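Uncharacterized protein SP1917 (Streptococcus pneumoniae, PDB 3C9P) is of unknown function, a small, mainly helical bacterial protein of the DUF2200 family whose role in the cell has not been established. Local coordinates at residues H35-W40 and Q114-Y119; W40-E45 and R64-Y69; E72-T77 and I96-K101. All coordinates share one frame; numbering follows the deposited sequence. Where two conformers were deposited one is given.

Contact 1 (H35-W40 and Q114-Y119); sequences HQVTSW and QVLEKY
A chi1 of 178° in Trp40 swings CG to the side opposite the backbone N and carries the indole out from helix 31-42 across the side chain of Leu116, whose own chi1 lies off the usual staggered values and lays the branched end against the ring. Leu116 CG sits 3.7 Å from the centroid of the five-membered ring of Trp40, only 14° off the ring normal, a CH-pi contact over the face. The two side chains run past each other in opposite directions, and both methyls share the work: Leu116 CD1 lies 3.7 Å from Trp40 CG, and Leu116 CD2 lies 3.8 Å from Trp40 CD1. A branched leucine suits this place because it spreads three carbons over one flat surface. At the far end of the indole, Trp40 CH2 meets Tyr119 CB at 3.7 Å. The Tyr119 ring leads away from this contact, and its hydroxyl is hydrogen-bonded to Trp105 NE1. One turn earlier, the beta-branched pair Val37 and Val115 meet nearly at right angles, with CG1 of Val37 3.9 Å from CG1 of Val115. No hydrogen bond joins the two segments, although Trp40 NE1 is satisfied by Glu120 just beyond the second one. Segment axes 10.6 Å apart leave room for these large side chains, as is characteristic of an apolar interface between two helices that run in roughly the same direction, here inclined at 29°, in a small helical fold.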
loop_
_atom_site.group_PDB
_atom_site.type_symbol
_atom_site.label_atom_id
_atom_site.label_comp_id
_atom_site.label_asym_id
_atom_site.label_seq_id
_atom_site.Cartn_x
_atom_site.Cartn_y
_atom_site.Cartn_z
ATOM N N HIS A 35 -7.055 3.799 -3.046
ATOM C CA HIS A 35 -6.473 5.148 -3.045
ATOM C C HIS A 35 -6.430 5.703 -1.613
ATOM O O HIS A 35 -5.448 6.327 -1.223
ATOM C CB HIS A 35 -7.276 6.165 -3.877
ATOM C CG HIS A 35 -7.612 5.720 -5.269
ATOM N ND1 HIS A 35 -6.771 4.942 -6.042
ATOM C CD2 HIS A 35 -8.690 5.984 -6.035
ATOM C CE1 HIS A 35 -7.347 4.709 -7.210
ATOM N NE2 HIS A 35 -8.507 5.337 -7.233
ATOM N N GLN A 36 -7.528 5.521 -0.873
ATOM C CA GLN A 36 -7.670 6.042 0.493
ATOM C C GLN A 36 -6.613 5.451 1.446
ATOM O O GLN A 36 -5.961 6.181 2.181
ATOM C CB GLN A 36 -9.115 5.834 1.006
ATOM C CG GLN A 36 -10.143 6.817 0.339
ATOM C CD GLN A 36 -11.620 6.437 0.510
ATOM O OE1 GLN A 36 -11.964 5.339 0.976
ATOM N NE2 GLN A 36 -12.507 7.350 0.102
ATOM N N VAL A 37 -6.437 4.130 1.436
ATOM C CA VAL A 37 -5.420 3.526 2.345
ATOM C C VAL A 37 -3.979 3.843 1.884
ATOM O O VAL A 37 -3.085 3.983 2.712
ATOM C CB VAL A 37 -5.597 1.973 2.611
ATOM C CG1 VAL A 37 -7.041 1.644 3.152
ATOM C CG2 VAL A 37 -5.270 1.142 1.354
ATOM N N THR A 38 -3.765 3.983 0.576
ATOM C CA THR A 38 -2.445 4.338 0.061
ATOM C C THR A 38 -2.103 5.772 0.511
ATOM O O THR A 38 -0.993 6.032 0.986
ATOM C CB THR A 38 -2.392 4.232 -1.475
ATOM O OG1 THR A 38 -2.732 2.889 -1.861
ATOM C CG2 THR A 38 -0.989 4.586 -2.002
ATOM N N SER A 39 -3.042 6.685 0.318
ATOM C CA SER A 39 -2.900 8.076 0.773
ATOM C C SER A 39 -2.613 8.169 2.292
ATOM O O SER A 39 -1.712 8.882 2.729
ATOM C CB SER A 39 -4.184 8.837 0.453
ATOM O OG SER A 39 -4.097 10.181 0.930
ATOM N N TRP A 40 -3.381 7.430 3.082
ATOM C CA TRP A 40 -3.182 7.387 4.531
ATOM C C TRP A 40 -1.763 6.951 4.900
ATOM O O TRP A 40 -1.080 7.613 5.680
ATOM C CB TRP A 40 -4.220 6.452 5.166
ATOM C CG TRP A 40 -4.044 6.318 6.647
ATOM C CD1 TRP A 40 -4.433 7.190 7.615
ATOM C CD2 TRP A 40 -3.423 5.233 7.311
ATOM N NE1 TRP A 40 -4.098 6.708 8.852
ATOM C CE2 TRP A 40 -3.484 5.497 8.690
ATOM C CE3 TRP A 40 -2.860 4.028 6.869
ATOM C CZ2 TRP A 40 -2.968 4.628 9.635
ATOM C CZ3 TRP A 40 -2.328 3.165 7.814
ATOM C CH2 TRP A 40 -2.415 3.458 9.182
ATOM N N GLN A 114 -12.841 1.211 7.969
ATOM C CA GLN A 114 -12.531 0.108 8.922
ATOM C C GLN A 114 -11.032 -0.211 9.031
ATOM O O GLN A 114 -10.508 -0.517 10.111
ATOM C CB GLN A 114 -13.286 -1.154 8.533
ATOM C CG GLN A 114 -14.789 -1.060 8.871
ATOM C CD GLN A 114 -15.586 -2.201 8.294
ATOM O OE1 GLN A 114 -15.325 -2.656 7.179
ATOM N NE2 GLN A 114 -16.576 -2.681 9.056
ATOM N N VAL A 115 -10.341 -0.148 7.897
ATOM C CA VAL A 115 -8.902 -0.351 7.880
ATOM C C VAL A 115 -8.151 0.731 8.667
ATOM O O VAL A 115 -7.286 0.404 9.493
ATOM C CB VAL A 115 -8.382 -0.494 6.430
ATOM C CG1 VAL A 115 -6.860 -0.547 6.410
ATOM C CG2 VAL A 115 -8.955 -1.754 5.833
ATOM N N LEU A 116 -8.463 2.000 8.416
ATOM C CA LEU A 116 -7.875 3.092 9.174
ATOM C C LEU A 116 -8.219 2.966 10.658
ATOM O O LEU A 116 -7.364 3.168 11.520
ATOM C CB LEU A 116 -8.349 4.458 8.633
ATOM C CG LEU A 116 -7.474 5.177 7.584
ATOM C CD1 LEU A 116 -7.166 4.315 6.381
ATOM C CD2 LEU A 116 -8.112 6.551 7.149
ATOM N N GLU A 117 -9.474 2.615 10.954
ATOM C CA GLU A 117 -9.898 2.481 12.350
ATOM C C GLU A 117 -9.103 1.400 13.073
ATOM O O GLU A 117 -8.825 1.526 14.256
ATOM C CB GLU A 117 -11.399 2.239 12.449
ATOM C CG GLU A 117 -12.188 3.536 12.258
ATOM C CD GLU A 117 -13.677 3.356 12.396
ATOM O OE1 GLU A 117 -14.098 2.331 12.972
ATOM O OE2 GLU A 117 -14.426 4.246 11.931
ATOM N N LYS A 118 -8.703 0.366 12.339
ATOM C CA LYS A 118 -7.876 -0.717 12.867
ATOM C C LYS A 118 -6.517 -0.223 13.357
ATOM O O LYS A 118 -5.997 -0.711 14.362
ATOM C CB LYS A 118 -7.680 -1.781 11.785
ATOM C CG LYS A 118 -7.073 -3.086 12.237
ATOM C CD LYS A 118 -7.133 -4.126 11.083
ATOM C CE LYS A 118 -8.471 -4.890 11.033
ATOM N NZ LYS A 118 -8.667 -5.727 12.285
ATOM N N TYR A 119 -5.931 0.733 12.642
ATOM C CA TYR A 119 -4.539 1.081 12.885
ATOM C C TYR A 119 -4.371 2.434 13.546
ATOM O O TYR A 119 -3.307 2.725 14.077
ATOM C CB TYR A 119 -3.714 0.973 11.600
ATOM C CG TYR A 119 -3.600 -0.464 11.096
ATOM C CD1 TYR A 119 -2.852 -1.408 11.797
ATOM C CD2 TYR A 119 -4.286 -0.883 9.931
ATOM C CE1 TYR A 119 -2.768 -2.748 11.355
ATOM C CE2 TYR A 119 -4.201 -2.225 9.473
ATOM C CZ TYR A 119 -3.420 -3.133 10.171
ATOM O OH TYR A 119 -3.330 -4.448 9.742
#

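Contact 2 (W40-E45 and R64-Y69); sequences WLTGYE and RQAPYY
The side chains of Pro67 and Tyr44 cross at about a right angle, and Pro67 CD sits over the centre of one face of the Tyr44 ring, 3.6 Å from the centroid and 12° off the normal. This CH-pi contact suits both partners, since the CD hydrogens of a proline, next to its nitrogen, carry a slight positive charge that matches the pi cloud. The phenol reaches on past Ala66, whose CA lies 3.8 Å from Tyr44 CZ, and its hydroxyl bonds to the backbone O of Phe62, so the ring is fixed at its far end. The small Ala66 touches both this ring and Thr42, its CB 3.8 Å from Thr42 CB. Next to it, Tyr69 turns its ring back along the end of the helix. Tyr69 CA makes a CA-H...O contact of 3.4 Å to Leu41 O, while its hydroxyl is held by Phe63 O.

The backbones are joined by one hydrogen bond, Tyr68 N to Thr42 O, at 3.0 Å. Gly43 carries the chain out of the helix with a positive phi of 88°, which glycine adopts readily, and its bare CA lets Tyr68 O come close. Thr42 OG1, placed between the backbone N and the carbonyl carbon (chi1 61°), accepts from Tyr44 N at 3.3 Å and also bonds to Thr38 O. The result is a helix C terminus that ends at glycine and is overlapped by an ST turn from Thr42 to Tyr44, with a proline-containing loop docked against it.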
loop_
_atom_site.group_PDB
_atom_site.type_symbol
_atom_site.label_atom_id
_atom_site.label_comp_id
_atom_site.label_asym_id
_atom_site.label_seq_id
_atom_site.Cartn_x
_atom_site.Cartn_y
_atom_site.Cartn_z
ATOM N N TRP A 40 -3.381 7.430 3.082
ATOM C CA TRP A 40 -3.182 7.387 4.531
ATOM C C TRP A 40 -1.763 6.951 4.900
ATOM O O TRP A 40 -1.080 7.613 5.680
ATOM C CB TRP A 40 -4.220 6.452 5.166
ATOM C CG TRP A 40 -4.044 6.318 6.647
ATOM C CD1 TRP A 40 -4.433 7.190 7.615
ATOM C CD2 TRP A 40 -3.423 5.233 7.311
ATOM N NE1 TRP A 40 -4.098 6.708 8.852
ATOM C CE2 TRP A 40 -3.484 5.497 8.690
ATOM C CE3 TRP A 40 -2.860 4.028 6.869
ATOM C CZ2 TRP A 40 -2.968 4.628 9.635
ATOM C CZ3 TRP A 40 -2.328 3.165 7.814
ATOM C CH2 TRP A 40 -2.415 3.458 9.182
ATOM N N LEU A 41 -1.309 5.862 4.298
ATOM C CA LEU A 41 0.007 5.303 4.596
ATOM C C LEU A 41 1.159 6.227 4.243
ATOM O O LEU A 41 2.089 6.418 5.046
ATOM C CB LEU A 41 0.207 3.963 3.854
ATOM C CG LEU A 41 1.607 3.377 3.948
ATOM C CD1 LEU A 41 1.924 2.948 5.416
ATOM C CD2 LEU A 41 1.742 2.182 3.010
ATOM N N THR A 42 1.100 6.788 3.039
ATOM C CA THR A 42 2.247 7.478 2.461
ATOM C C THR A 42 2.236 8.998 2.651
ATOM O O THR A 42 3.277 9.630 2.548
ATOM C CB THR A 42 2.309 7.202 0.952
ATOM O OG1 THR A 42 1.115 7.709 0.372
ATOM C CG2 THR A 42 2.424 5.683 0.661
ATOM N N GLY A 43 1.074 9.593 2.901
ATOM C CA GLY A 43 0.965 11.052 2.952
ATOM C C GLY A 43 0.687 11.707 1.597
ATOM O O GLY A 43 0.424 12.901 1.536
ATOM N N TYR A 44 0.758 10.941 0.506
ATOM C CA TYR A 44 0.324 11.425 -0.820
ATOM C C TYR A 44 -1.170 11.733 -0.770
ATOM O O TYR A 44 -1.925 10.973 -0.149
ATOM C CB TYR A 44 0.488 10.322 -1.855
ATOM C CG TYR A 44 1.878 10.126 -2.411
ATOM C CD1 TYR A 44 2.538 11.141 -3.101
ATOM C CD2 TYR A 44 2.502 8.882 -2.309
ATOM C CE1 TYR A 44 3.833 10.918 -3.651
ATOM C CE2 TYR A 44 3.761 8.654 -2.842
ATOM C CZ TYR A 44 4.426 9.678 -3.503
ATOM O OH TYR A 44 5.664 9.402 -4.054
ATOM N N GLU A 45 -1.581 12.827 -1.419
ATOM C CA GLU A 45 -3.007 13.130 -1.639
ATOM C C GLU A 45 -3.522 12.105 -2.641
ATOM O O GLU A 45 -2.758 11.620 -3.454
ATOM C CB GLU A 45 -3.208 14.542 -2.206
ATOM C CG GLU A 45 -2.823 15.697 -1.261
ATOM C CD GLU A 45 -3.469 15.608 0.130
ATOM O OE1 GLU A 45 -4.685 15.332 0.225
ATOM O OE2 GLU A 45 -2.749 15.806 1.149
ATOM N N ARG A 64 9.815 5.660 -2.370
ATOM C CA ARG A 64 10.987 6.424 -1.909
ATOM C C ARG A 64 10.630 7.884 -1.706
ATOM O O ARG A 64 11.213 8.547 -0.859
ATOM C CB ARG A 64 12.180 6.323 -2.863
ATOM C CG ARG A 64 12.806 4.945 -2.948
ATOM C CD ARG A 64 13.973 4.965 -3.949
ATOM N NE ARG A 64 14.553 3.621 -4.087
ATOM C CZ ARG A 64 14.387 2.818 -5.136
ATOM N NH1 ARG A 64 13.687 3.217 -6.196
ATOM N NH2 ARG A 64 14.948 1.606 -5.134
ATOM N N GLN A 65 9.682 8.372 -2.485
ATOM C CA GLN A 65 9.322 9.804 -2.468
ATOM C C GLN A 65 8.032 10.160 -1.721
ATOM O O GLN A 65 7.531 11.321 -1.809
ATOM C CB GLN A 65 9.280 10.320 -3.906
ATOM C CG GLN A 65 10.671 10.269 -4.564
ATOM C CD GLN A 65 10.627 10.620 -6.040
ATOM O OE1 GLN A 65 10.036 9.898 -6.843
ATOM N NE2 GLN A 65 11.248 11.732 -6.403
ATOM N N ALA A 66 7.501 9.195 -0.979
ATOM C CA ALA A 66 6.298 9.418 -0.169
ATOM C C ALA A 66 6.519 10.631 0.718
ATOM O O ALA A 66 7.580 10.772 1.354
ATOM C CB ALA A 66 5.978 8.201 0.679
ATOM N N PRO A 67 5.552 11.555 0.729
ATOM C CA PRO A 67 5.808 12.794 1.491
ATOM C C PRO A 67 5.840 12.657 3.011
ATOM O O PRO A 67 6.552 13.406 3.671
ATOM C CB PRO A 67 4.649 13.726 1.089
ATOM C CG PRO A 67 3.709 12.915 0.292
ATOM C CD PRO A 67 4.258 11.555 0.022
ATOM N N TYR A 68 5.062 11.746 3.583
ATOM C CA TYR A 68 4.934 11.713 5.033
ATOM C C TYR A 68 4.351 10.389 5.502
ATOM O O TYR A 68 3.131 10.243 5.601
ATOM C CB TYR A 68 4.028 12.841 5.524
ATOM C CG TYR A 68 4.319 13.271 6.944
ATOM C CD1 TYR A 68 3.874 12.528 8.043
ATOM C CD2 TYR A 68 5.059 14.434 7.183
ATOM C CE1 TYR A 68 4.185 12.956 9.352
ATOM C CE2 TYR A 68 5.355 14.864 8.461
ATOM C CZ TYR A 68 4.928 14.122 9.537
ATOM O OH TYR A 68 5.241 14.604 10.801
ATOM N N TYR A 69 5.213 9.439 5.837
ATOM C CA TYR A 69 4.701 8.141 6.286
ATOM C C TYR A 69 4.029 8.307 7.628
ATOM O O TYR A 69 4.594 8.955 8.528
ATOM C CB TYR A 69 5.845 7.137 6.373
ATOM C CG TYR A 69 6.196 6.547 5.022
ATOM C CD1 TYR A 69 5.397 5.527 4.471
ATOM C CD2 TYR A 69 7.304 6.995 4.302
ATOM C CE1 TYR A 69 5.692 4.975 3.246
ATOM C CE2 TYR A 69 7.622 6.431 3.053
ATOM C CZ TYR A 69 6.808 5.418 2.554
ATOM O OH TYR A 69 7.076 4.849 1.358
#

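Contact 3 (E72-T77 and I96-K101). With EDO (1,2-ethanediol), chain B.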
loop_
_atom_site.group_PDB
_atom_site.type_symbol
_atom_site.label_atom_id
_atom_site.label_comp_id
_atom_site.label_asym_id
_atom_site.label_seq_id
_atom_site.Cartn_x
_atom_site.Cartn_y
_atom_site.Cartn_z
ATOM N N GLU A 72 1.315 5.589 12.608
ATOM C CA GLU A 72 0.572 4.396 13.007
ATOM C C GLU A 72 0.882 3.182 12.126
ATOM O O GLU A 72 0.403 2.081 12.383
ATOM C CB GLU A 72 -0.931 4.704 12.997
ATOM C CG GLU A 72 -1.381 5.621 14.158
ATOM C CD GLU A 72 -1.044 7.114 13.947
ATOM O OE1 GLU A 72 -0.610 7.517 12.838
ATOM O OE2 GLU A 72 -1.237 7.893 14.898
ATOM N N ARG A 73 1.688 3.381 11.085
ATOM C CA ARG A 73 1.994 2.286 10.164
ATOM C C ARG A 73 2.865 1.216 10.828
ATOM O O ARG A 73 2.923 0.081 10.371
ATOM C CB ARG A 73 2.668 2.828 8.899
ATOM C CG ARG A 73 4.127 3.177 9.089
ATOM C CD ARG A 73 4.687 3.963 7.909
ATOM N NE ARG A 73 6.141 4.043 8.054
ATOM C CZ ARG A 73 6.778 4.796 8.942
ATOM N NH1 ARG A 73 6.093 5.597 9.771
ATOM N NH2 ARG A 73 8.110 4.744 8.991
ATOM N N ILE A 74 3.534 1.583 11.926
ATOM C CA ILE A 74 4.343 0.646 12.696
ATOM C C ILE A 74 3.443 -0.466 13.301
ATOM O O ILE A 74 3.901 -1.585 13.573
ATOM C CB ILE A 74 5.091 1.418 13.819
ATOM C CG1 ILE A 74 5.997 2.537 13.225
ATOM C CG2 ILE A 74 5.840 0.498 14.814
ATOM C CD1 ILE A 74 6.882 2.147 12.062
ATOM N N ALA A 75 2.170 -0.150 13.512
ATOM C CA ALA A 75 1.206 -1.138 14.024
ATOM C C ALA A 75 0.695 -2.129 12.967
ATOM O O ALA A 75 0.012 -3.102 13.327
ATOM C CB ALA A 75 0.023 -0.421 14.711
ATOM N N ILE A 76 1.006 -1.881 11.685
ATOM C CA ILE A 76 0.691 -2.831 10.609
ATOM C C ILE A 76 1.683 -4.007 10.684
ATOM O O ILE A 76 2.758 -4.021 10.032
ATOM C CB ILE A 76 0.690 -2.181 9.197
ATOM C CG1 ILE A 76 -0.206 -0.933 9.171
ATOM C CG2 ILE A 76 0.212 -3.201 8.156
ATOM C CD1 ILE A 76 0.070 0.028 7.974
ATOM N N THR A 77 1.327 -4.986 11.510
ATOM C CA THR A 77 2.200 -6.143 11.762
ATOM C C THR A 77 1.544 -7.417 11.184
ATOM O O THR A 77 0.405 -7.372 10.710
ATOM C CB THR A 77 2.466 -6.323 13.271
ATOM O OG1 THR A 77 1.208 -6.483 13.947
ATOM C CG2 THR A 77 3.199 -5.106 13.849
ATOM N N ILE A 96 6.302 -1.166 1.392
ATOM C CA ILE A 96 5.560 -1.791 0.293
ATOM C C ILE A 96 4.666 -2.900 0.853
ATOM O O ILE A 96 3.492 -3.012 0.481
ATOM C CB ILE A 96 6.526 -2.339 -0.785
ATOM C CG1 ILE A 96 7.088 -1.164 -1.614
ATOM C CG2 ILE A 96 5.859 -3.438 -1.667
ATOM C CD1 ILE A 96 8.237 -1.528 -2.646
ATOM N N ARG A 97 5.225 -3.718 1.741
ATOM C CA ARG A 97 4.476 -4.832 2.318
ATOM C C ARG A 97 3.412 -4.336 3.282
ATOM O O ARG A 97 2.377 -4.971 3.411
ATOM C CB ARG A 97 5.399 -5.846 2.991
ATOM C CG ARG A 97 6.287 -6.623 1.995
ATOM C CD ARG A 97 5.409 -7.472 1.053
ATOM N NE ARG A 97 6.212 -8.330 0.187
ATOM C CZ ARG A 97 6.201 -8.294 -1.143
ATOM N NH1 ARG A 97 5.436 -7.440 -1.792
ATOM N NH2 ARG A 97 6.962 -9.134 -1.827
ATOM N N ARG A 98 3.641 -3.199 3.937
ATOM C CA ARG A 98 2.566 -2.611 4.765
ATOM C C ARG A 98 1.379 -2.203 3.889
ATOM O O ARG A 98 0.220 -2.461 4.258
ATOM C CB ARG A 98 3.063 -1.419 5.589
ATOM C CG ARG A 98 3.969 -1.800 6.732
ATOM C CD ARG A 98 4.576 -0.570 7.383
ATOM N NE ARG A 98 5.359 -0.966 8.556
ATOM C CZ ARG A 98 6.486 -0.400 8.968
ATOM N NH1 ARG A 98 7.037 0.608 8.302
ATOM N NH2 ARG A 98 7.071 -0.858 10.063
ATOM N N LEU A 99 1.645 -1.615 2.723
ATOM C CA LEU A 99 0.517 -1.374 1.778
ATOM C C LEU A 99 -0.195 -2.670 1.346
ATOM O O LEU A 99 -1.442 -2.734 1.289
ATOM C CB LEU A 99 0.924 -0.532 0.556
ATOM C CG LEU A 99 -0.256 -0.209 -0.389
ATOM C CD1 LEU A 99 -1.342 0.596 0.318
ATOM C CD2 LEU A 99 0.227 0.505 -1.658
ATOM N N ASP A 100 0.584 -3.710 1.066
ATOM C CA ASP A 100 -0.016 -4.997 0.685
ATOM C C ASP A 100 -0.959 -5.509 1.762
ATOM O O ASP A 100 -2.003 -6.096 1.432
ATOM C CB ASP A 100 1.022 -6.067 0.392
ATOM C CG ASP A 100 1.790 -5.820 -0.918
ATOM O OD1 ASP A 100 1.216 -5.360 -1.930
ATOM O OD2 ASP A 100 2.991 -6.120 -0.936
ATOM N N LYS A 101 -0.576 -5.336 3.035
ATOM C CA LYS A 101 -1.416 -5.744 4.166
ATOM C C LYS A 101 -2.721 -4.939 4.193
ATOM O O LYS A 101 -3.799 -5.516 4.386
ATOM C CB LYS A 101 -0.647 -5.595 5.503
ATOM C CG LYS A 101 -1.361 -6.141 6.736
ATOM C CD LYS A 101 -1.571 -7.641 6.636
ATOM C CE LYS A 101 -1.608 -8.284 8.008
ATOM N NZ LYS A 101 -1.903 -9.742 7.819
HETATM C C1 EDO B . 3.803 -5.959 -4.064
HETATM O O1 EDO B . 3.043 -7.148 -4.282
HETATM C C2 EDO B . 3.210 -4.856 -4.920
HETATM O O2 EDO B . 1.880 -5.225 -5.285
HETATM O O HOH W 1 5.309 -3.200 10.578
#
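An inverse gamma turn centred on Ile76 follows a 3-10 segment that runs through residues 72-75 and presents this loop to one flank of helix 91-107, where Arg98 is its main partner. Arg98 runs extended from CG to NE, alongside Ile74 and obliquely across Arg73. Its guanidinium has Arg73 CG and Ile74 CA over one face, and Ile74 CD1 comes within 3.6 Å of Arg98 NH2. A water in the plane of the guanidinium, at its edge, accepts from Arg98 NH2 at 3.0 Å and donates to Ile76 O at 2.7 Å, bridging the helix side chain to the turn.

The guanidinium planes of Arg73 and Arg98 stand 85° apart, with Arg73 NE 3.6 Å from Arg98 NH1. Glu95 probably offsets these like charges: one carboxylate oxygen takes Arg73 NE and the other Arg98 NH1, in two salt bridges. Arg73 reaches that acid with CG between its backbone N and carbonyl carbon (chi1 77°) and the rest of the chain extended.

Ile76 adds apolar packing. Its CG2 slides past Lys101 and lies 3.6 Å from Lys101 CG, while its CD1 approaches Arg98 CB at 4.1 Å. A lysine serves here because its methylene chain packs on the isoleucine while NZ travels on to Lys79 O. On a different flank of the helix, Arg97 NH1 forms a 2.9 Å salt bridge with Asp100 OD2. Helix 91-107 packs on the loop on one flank and, through Leu99, on helices 13-26, 31-42 and 59-64; the loop also touches helix 31-42, and Lys101 reaches strand 79-80.

In the fold
From the N terminus, helix 13-26 is followed by helix 31-42, which serves both contact 1 and contact 2. Contact 2 closes a loop over helices 46-52 and 59-64, bringing 64-69 back to the end of helix 31-42. The chain then runs into 72-77, and contact 3 closes a second loop, over the strand pair 79-80 and 83-84, onto helix 91-107. These two loops follow in series, and both nest inside the long one that contact 1 closes when helix 112-119 returns to helix 31-42. The three adjoin: Trp40 is common to contacts 1 and 2, Leu41 packs on Arg73 and Leu99, and Tyr119 lies against Ala75 and Ile76.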